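Local coordinates for porin (Rhodobacter capsulatus, PDB 2POR), which forms, as a homotrimer, outer-membrane channels through which small hydrophilic solutes, up to about 0.6 kDa, diffuse passively, at residues G241-G246 with A267-G272; A275-G280 with A293-K298. All blocks are in the same frame, centred on the assembly; numbering follows the deposited sequence.

Contact 1 (G241-G246 with A267-G272)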
loop_
_atom_site.group_PDB
_atom_site.type_symbol
_atom_site.label_atom_id
_atom_site.label_comp_id
_atom_site.label_asym_id
_atom_site.label_seq_id
_atom_site.Cartn_x
_atom_site.Cartn_y
_atom_site.Cartn_z
ATOM N N GLY A 241 13.301 -34.518 14.455
ATOM C CA GLY A 241 13.370 -33.586 15.552
ATOM C C GLY A 241 13.001 -32.177 15.087
ATOM O O GLY A 241 11.907 -31.920 14.565
ATOM N N ALA A 242 13.939 -31.263 15.315
ATOM C CA ALA A 242 13.786 -29.881 14.888
ATOM C C ALA A 242 14.292 -29.677 13.445
ATOM O O ALA A 242 14.076 -28.594 12.904
ATOM C CB ALA A 242 14.581 -29.002 15.848
ATOM N N THR A 243 14.940 -30.663 12.805
ATOM C CA THR A 243 15.571 -30.564 11.500
ATOM C C THR A 243 14.782 -31.157 10.377
ATOM O O THR A 243 14.443 -32.338 10.429
ATOM C CB THR A 243 16.934 -31.263 11.497
ATOM O OG1 THR A 243 17.647 -30.742 12.611
ATOM C CG2 THR A 243 17.765 -30.991 10.257
ATOM N N THR A 244 14.481 -30.357 9.364
ATOM C CA THR A 244 13.928 -30.907 8.139
ATOM C C THR A 244 15.032 -30.759 7.093
ATOM O O THR A 244 15.794 -29.773 7.102
ATOM C CB THR A 244 12.731 -30.134 7.742
ATOM O OG1 THR A 244 11.828 -30.278 8.844
ATOM C CG2 THR A 244 12.157 -30.583 6.398
ATOM N N VAL A 245 15.167 -31.790 6.262
ATOM C CA VAL A 245 16.137 -31.861 5.170
ATOM C C VAL A 245 15.313 -32.297 3.971
ATOM O O VAL A 245 14.374 -33.094 4.115
ATOM C CB VAL A 245 17.239 -32.895 5.472
ATOM C CG1 VAL A 245 18.166 -33.101 4.284
ATOM C CG2 VAL A 245 18.120 -32.343 6.579
ATOM N N GLY A 246 15.582 -31.707 2.802
ATOM C CA GLY A 246 14.830 -32.061 1.616
ATOM C C GLY A 246 15.427 -31.522 0.320
ATOM O O GLY A 246 16.341 -30.682 0.352
ATOM N N ALA A 267 17.841 -27.194 4.087
ATOM C CA ALA A 267 17.471 -27.654 5.401
ATOM C C ALA A 267 16.893 -26.533 6.210
ATOM O O ALA A 267 17.177 -25.363 5.933
ATOM C CB ALA A 267 18.670 -28.141 6.167
ATOM N N SER A 268 16.120 -26.891 7.226
ATOM C CA SER A 268 15.704 -25.918 8.208
ATOM C C SER A 268 15.793 -26.522 9.591
ATOM O O SER A 268 15.679 -27.737 9.764
ATOM C CB SER A 268 14.272 -25.447 7.946
ATOM O OG SER A 268 13.396 -26.440 7.452
ATOM N N TYR A 269 15.958 -25.645 10.545
ATOM C CA TYR A 269 16.043 -26.009 11.918
ATOM C C TYR A 269 15.031 -25.172 12.663
ATOM O O TYR A 269 15.129 -23.944 12.711
ATOM C CB TYR A 269 17.437 -25.720 12.360
ATOM C CG TYR A 269 17.599 -26.173 13.785
ATOM C CD1 TYR A 269 17.842 -27.508 14.044
ATOM C CD2 TYR A 269 17.431 -25.264 14.804
ATOM C CE1 TYR A 269 17.909 -27.936 15.357
ATOM C CE2 TYR A 269 17.490 -25.687 16.114
ATOM C CZ TYR A 269 17.731 -27.023 16.383
ATOM O OH TYR A 269 17.787 -27.443 17.704
ATOM N N ASP A 270 14.070 -25.791 13.308
ATOM C CA ASP A 270 13.049 -25.055 14.020
ATOM C C ASP A 270 13.536 -24.573 15.392
ATOM O O ASP A 270 13.969 -25.383 16.212
ATOM C CB ASP A 270 11.841 -25.993 14.126
ATOM C CG ASP A 270 10.535 -25.378 14.616
ATOM O OD1 ASP A 270 10.553 -24.252 15.097
ATOM O OD2 ASP A 270 9.486 -26.017 14.494
ATOM N N LEU A 271 13.486 -23.276 15.679
ATOM C CA LEU A 271 13.870 -22.710 16.963
ATOM C C LEU A 271 12.650 -22.597 17.888
ATOM O O LEU A 271 12.767 -22.145 19.016
ATOM C CB LEU A 271 14.433 -21.310 16.804
ATOM C CG LEU A 271 15.666 -21.089 15.927
ATOM C CD1 LEU A 271 16.023 -19.612 15.873
ATOM C CD2 LEU A 271 16.803 -21.863 16.484
ATOM N N GLY A 272 11.465 -22.882 17.397
ATOM C CA GLY A 272 10.229 -22.751 18.113
ATOM C C GLY A 272 9.683 -21.337 18.096
ATOM O O GLY A 272 10.381 -20.385 17.747
#
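Ala242 and Thr243 meet Tyr269 and Asp270 at the open end of a beta hairpin of the porin barrel, where the start of strand 243-254 runs antiparallel (168°) beside the end of strand 258-272. Three backbone hydrogen bonds hold this end together. Thr244 and Ser268 form the hydrogen-bonded pair: Thr244 N gives to Ser268 O at 2.9 Å and Ser268 N returns the bond to Thr244 O. Just before strand 243-254 begins, Asp270 N still bonds to Ala242 O at 2.8 Å, the outermost of the three bonds, next to Gly241.

Tyr269 carries the side-chain contact on the face it shares with Thr243, Val245 and Ala267. Its CG stands opposite the backbone N (chi1 -176°), which swings the ring back over Ala242. The methyl CB of Ala242 then lies over one ring face, 4.0 Å from the centroid, in a CH-pi contact whose nearest ring atom is CE1 of Tyr269, 3.5 Å from Ala242 CB. Thr243 comes to the ring edge instead, its OG1 3.5 Å from Tyr269 CD1. Further along this face Val245 CG2 touches Ala267 CB more loosely, at 4.3 Å.

On the opposite face of the sheet, Ser268 OG lies 3.8 Å from Thr244 CB. The hydroxyl of Thr244 bonds to Thr239 OG1, and the side chains of Thr244 and Ser268 both touch Tyr87. Asp270 OD1 accepts from Gly272 N at 2.8 Å, met from above the carboxylate plane, in an Asx turn that overlaps the classic beta bulge in which Leu271 and Gly272 both face Ala275. Antiparallel pairing of strands that follow each other in the chain, repeated around the sheet, is the pattern of the 16-stranded porin barrel.

Contact 2 (A275-G280 with A293-K298); sequences ASIVGG and ADLGVK. With C8E ((hydroxyethyloxy)tri(ethyloxy)octane), chain F; C8E ((hydroxyethyloxy)tri(ethyloxy)octane), chain G.
Ser276 and Lys298 begin a ladder of six backbone hydrogen bonds between segments 275-280 and 293-298, which run antiparallel at 159° with their axes 4.6 Å apart. Three hydrogen-bonded pairs, Ser276 with Lys298, Val278 with Gly296 and Gly280 with Asp294, alternate with the non-hydrogen-bonded pairs Ile277 with Val297 and Gly279 with Leu295. The straightest bond is Val278 N to Gly296 O, 2.9 Å and 170° at the hydrogen.

On the face of Ile277, Leu295 and Val297, Ile277 CG1 meets Val297 CG1 at 4.0 Å, while Ile277 CD1 packs 3.8 Å from C16 of one detergent (C8E, chain G). With an alanine in place of Ile277, CG1, CG2 and CD1 are gone, and a gap would probably open beside Val297 CG1 and the detergent. A second detergent (chain F) lies along Leu295 and Gly280. Gly279 has Leu295 CD1 close over it, where a side chain would be tightly placed. This detergent-covered face is consistent with the apolar, membrane-facing outside of the barrel.

On the other face, against the Tyr91-Leu94 loop, the lysine chain lies across Val278: Lys298 CG is anti to the carbonyl carbon (chi1 -76°) and the chain runs extended to CD, 3.5 Å from Val278 CG2. A water bonded to Ser276 OG at 2.7 Å also donates to Lys298 O. The carboxylate of Asp294 is buried, its oxygens satisfied by Thr92 OG1 and Tyr91 N.

Strand 258-272 flanks this hairpin through Tyr269 and Ala267, strand 2-14 bonds to its other edge at Tyr14, Val12 and Met10, and Phe41 of a second subunit packs on Ala275.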
loop_
_atom_site.group_PDB
_atom_site.type_symbol
_atom_site.label_atom_id
_atom_site.label_comp_id
_atom_site.label_asym_id
_atom_site.label_seq_id
_atom_site.Cartn_x
_atom_site.Cartn_y
_atom_site.Cartn_z
ATOM N N ALA A 275 10.014 -19.259 14.587
ATOM C CA ALA A 275 11.286 -18.923 13.987
ATOM C C ALA A 275 12.039 -20.174 13.594
ATOM O O ALA A 275 11.943 -21.205 14.267
ATOM C CB ALA A 275 12.143 -18.130 14.964
ATOM N N SER A 276 12.756 -20.133 12.469
ATOM C CA SER A 276 13.574 -21.235 12.009
ATOM C C SER A 276 14.804 -20.692 11.261
ATOM O O SER A 276 14.778 -19.559 10.756
ATOM C CB SER A 276 12.736 -22.167 11.104
ATOM O OG SER A 276 11.962 -21.508 10.115
ATOM N N ILE A 277 15.909 -21.421 11.275
ATOM C CA ILE A 277 17.122 -21.073 10.550
ATOM C C ILE A 277 16.970 -21.904 9.290
ATOM O O ILE A 277 16.653 -23.103 9.378
ATOM C CB ILE A 277 18.347 -21.494 11.369
ATOM C CG1 ILE A 277 18.429 -20.681 12.618
ATOM C CG2 ILE A 277 19.633 -21.267 10.573
ATOM C CD1 ILE A 277 19.487 -21.288 13.559
ATOM N N VAL A 278 17.111 -21.332 8.083
ATOM C CA VAL A 278 16.838 -22.040 6.815
ATOM C C VAL A 278 17.975 -21.711 5.841
ATOM O O VAL A 278 18.422 -20.562 5.769
ATOM C CB VAL A 278 15.503 -21.574 6.167
ATOM C CG1 VAL A 278 15.158 -22.513 5.050
ATOM C CG2 VAL A 278 14.373 -21.539 7.163
ATOM N N GLY A 279 18.461 -22.661 5.070
ATOM C CA GLY A 279 19.525 -22.418 4.108
ATOM C C GLY A 279 19.361 -23.416 2.985
ATOM O O GLY A 279 18.663 -24.425 3.151
ATOM N N GLY A 280 19.953 -23.209 1.814
ATOM C CA GLY A 280 19.768 -24.136 0.710
ATOM C C GLY A 280 20.684 -23.775 -0.449
ATOM O O GLY A 280 21.372 -22.754 -0.420
ATOM N N ALA A 293 22.611 -19.820 -3.558
ATOM C CA ALA A 293 22.571 -20.385 -2.218
ATOM C C ALA A 293 22.067 -19.314 -1.263
ATOM O O ALA A 293 22.109 -18.117 -1.604
ATOM C CB ALA A 293 23.966 -20.788 -1.754
ATOM N N ASP A 294 21.571 -19.652 -0.061
ATOM C CA ASP A 294 21.276 -18.620 0.925
ATOM C C ASP A 294 21.342 -19.194 2.329
ATOM O O ASP A 294 21.391 -20.433 2.460
ATOM C CB ASP A 294 19.904 -18.022 0.659
ATOM C CG ASP A 294 18.669 -18.882 0.884
ATOM O OD1 ASP A 294 18.648 -19.833 1.658
ATOM O OD2 ASP A 294 17.664 -18.567 0.270
ATOM N N LEU A 295 21.328 -18.331 3.331
ATOM C CA LEU A 295 21.339 -18.765 4.708
ATOM C C LEU A 295 20.735 -17.649 5.512
ATOM O O LEU A 295 21.231 -16.516 5.489
ATOM C CB LEU A 295 22.763 -19.026 5.173
ATOM C CG LEU A 295 22.865 -19.478 6.671
ATOM C CD1 LEU A 295 22.163 -20.818 6.879
ATOM C CD2 LEU A 295 24.300 -19.657 7.070
ATOM N N GLY A 296 19.648 -17.907 6.240
ATOM C CA GLY A 296 19.064 -16.850 7.038
ATOM C C GLY A 296 18.042 -17.419 8.005
ATOM O O GLY A 296 18.055 -18.617 8.293
ATOM N N VAL A 297 17.154 -16.571 8.495
ATOM C CA VAL A 297 16.102 -16.965 9.444
ATOM C C VAL A 297 14.738 -16.584 8.901
ATOM O O VAL A 297 14.622 -15.560 8.220
ATOM C CB VAL A 297 16.328 -16.294 10.850
ATOM C CG1 VAL A 297 17.563 -16.908 11.472
ATOM C CG2 VAL A 297 16.593 -14.816 10.791
ATOM N N LYS A 298 13.691 -17.372 9.099
ATOM C CA LYS A 298 12.347 -17.057 8.636
ATOM C C LYS A 298 11.479 -16.932 9.881
ATOM O O LYS A 298 11.711 -17.692 10.825
ATOM C CB LYS A 298 11.784 -18.162 7.778
ATOM C CG LYS A 298 12.402 -18.148 6.395
ATOM C CD LYS A 298 11.972 -19.377 5.696
ATOM C CE LYS A 298 10.545 -19.207 5.362
ATOM N NZ LYS A 298 10.094 -20.392 4.658
HETATM C C1 C8E F . 22.490 -27.309 2.445
HETATM C C2 C8E F . 21.988 -26.122 3.292
HETATM C C3 C8E F . 23.012 -25.025 3.621
HETATM C C4 C8E F . 23.376 -24.038 2.504
HETATM C C5 C8E F . 24.298 -22.999 3.131
HETATM C C6 C8E F . 24.946 -22.067 2.126
HETATM C C7 C8E F . 26.237 -21.453 2.697
HETATM C C8 C8E F . 26.061 -20.166 3.517
HETATM O O9 C8E F . 27.077 -19.769 4.474
HETATM C C10 C8E F . 28.044 -18.762 4.085
HETATM C C11 C8E F . 27.981 -17.290 4.538
HETATM O O12 C8E F . 29.194 -16.531 4.374
HETATM C C13 C8E F . 29.213 -15.587 3.283
HETATM C C14 C8E F . 29.667 -14.116 3.452
HETATM O O15 C8E F . 28.848 -13.086 4.050
HETATM C C16 C8E F . 28.647 -11.965 3.172
HETATM C C17 C8E F . 28.132 -10.649 3.732
HETATM O O18 C8E F . 27.942 -9.542 2.854
HETATM C C19 C8E F . 28.681 -8.417 3.333
HETATM C C20 C8E F . 29.969 -8.031 2.610
HETATM O O21 C8E F . 30.709 -6.992 3.250
HETATM C C1 C8E G . 28.848 -9.332 7.644
HETATM C C2 C8E G . 27.916 -10.566 7.603
HETATM C C3 C8E G . 26.568 -10.184 8.175
HETATM C C4 C8E G . 25.619 -11.367 8.191
HETATM C C5 C8E G . 24.301 -10.908 8.801
HETATM C C6 C8E G . 23.324 -12.058 8.982
HETATM C C7 C8E G . 22.002 -11.524 9.492
HETATM C C8 C8E G . 20.945 -12.603 9.674
HETATM O O9 C8E G . 21.027 -13.509 10.774
HETATM C C10 C8E G . 20.849 -14.892 10.407
HETATM C C11 C8E G . 22.005 -15.785 9.913
HETATM O O12 C8E G . 21.813 -17.213 9.856
HETATM C C13 C8E G . 22.428 -17.928 10.953
HETATM C C14 C8E G . 21.705 -18.272 12.276
HETATM O O15 C8E G . 21.223 -17.226 13.151
HETATM C C16 C8E G . 20.387 -17.691 14.232
HETATM C C17 C8E G . 20.670 -17.388 15.719
HETATM O O18 C8E G . 21.714 -18.035 16.452
HETATM C C19 C8E G . 21.258 -19.263 17.033
HETATM C C20 C8E G . 21.090 -19.386 18.554
HETATM O O21 C8E G . 20.543 -20.643 18.963
HETATM O O HOH W 1 9.652 -20.228 10.693
#

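From the N terminus, strand 2-14 opens the barrel that these hairpins later complete. Contact 1 comes first along the chain, joining 241-246 to 267-272 and closing the hairpin of strands 243-254 and 258-272. Contact 2 follows in series, neither nested nor crossed: its first segment starts three residues after contact 1 ends, and 293-298 closes the next hairpin. The two hairpins are side by side in the sheet, joined where strand 258-272 runs beside strand 275-284: Tyr269 N lies 2.9 Å from Ile277 O and Ala267 N 3.0 Å from Gly279 O, both probable hydrogen bonds. Four consecutive strands are thus tied together, and the last, 292-300, meets strand 2-14 to shut the barrel.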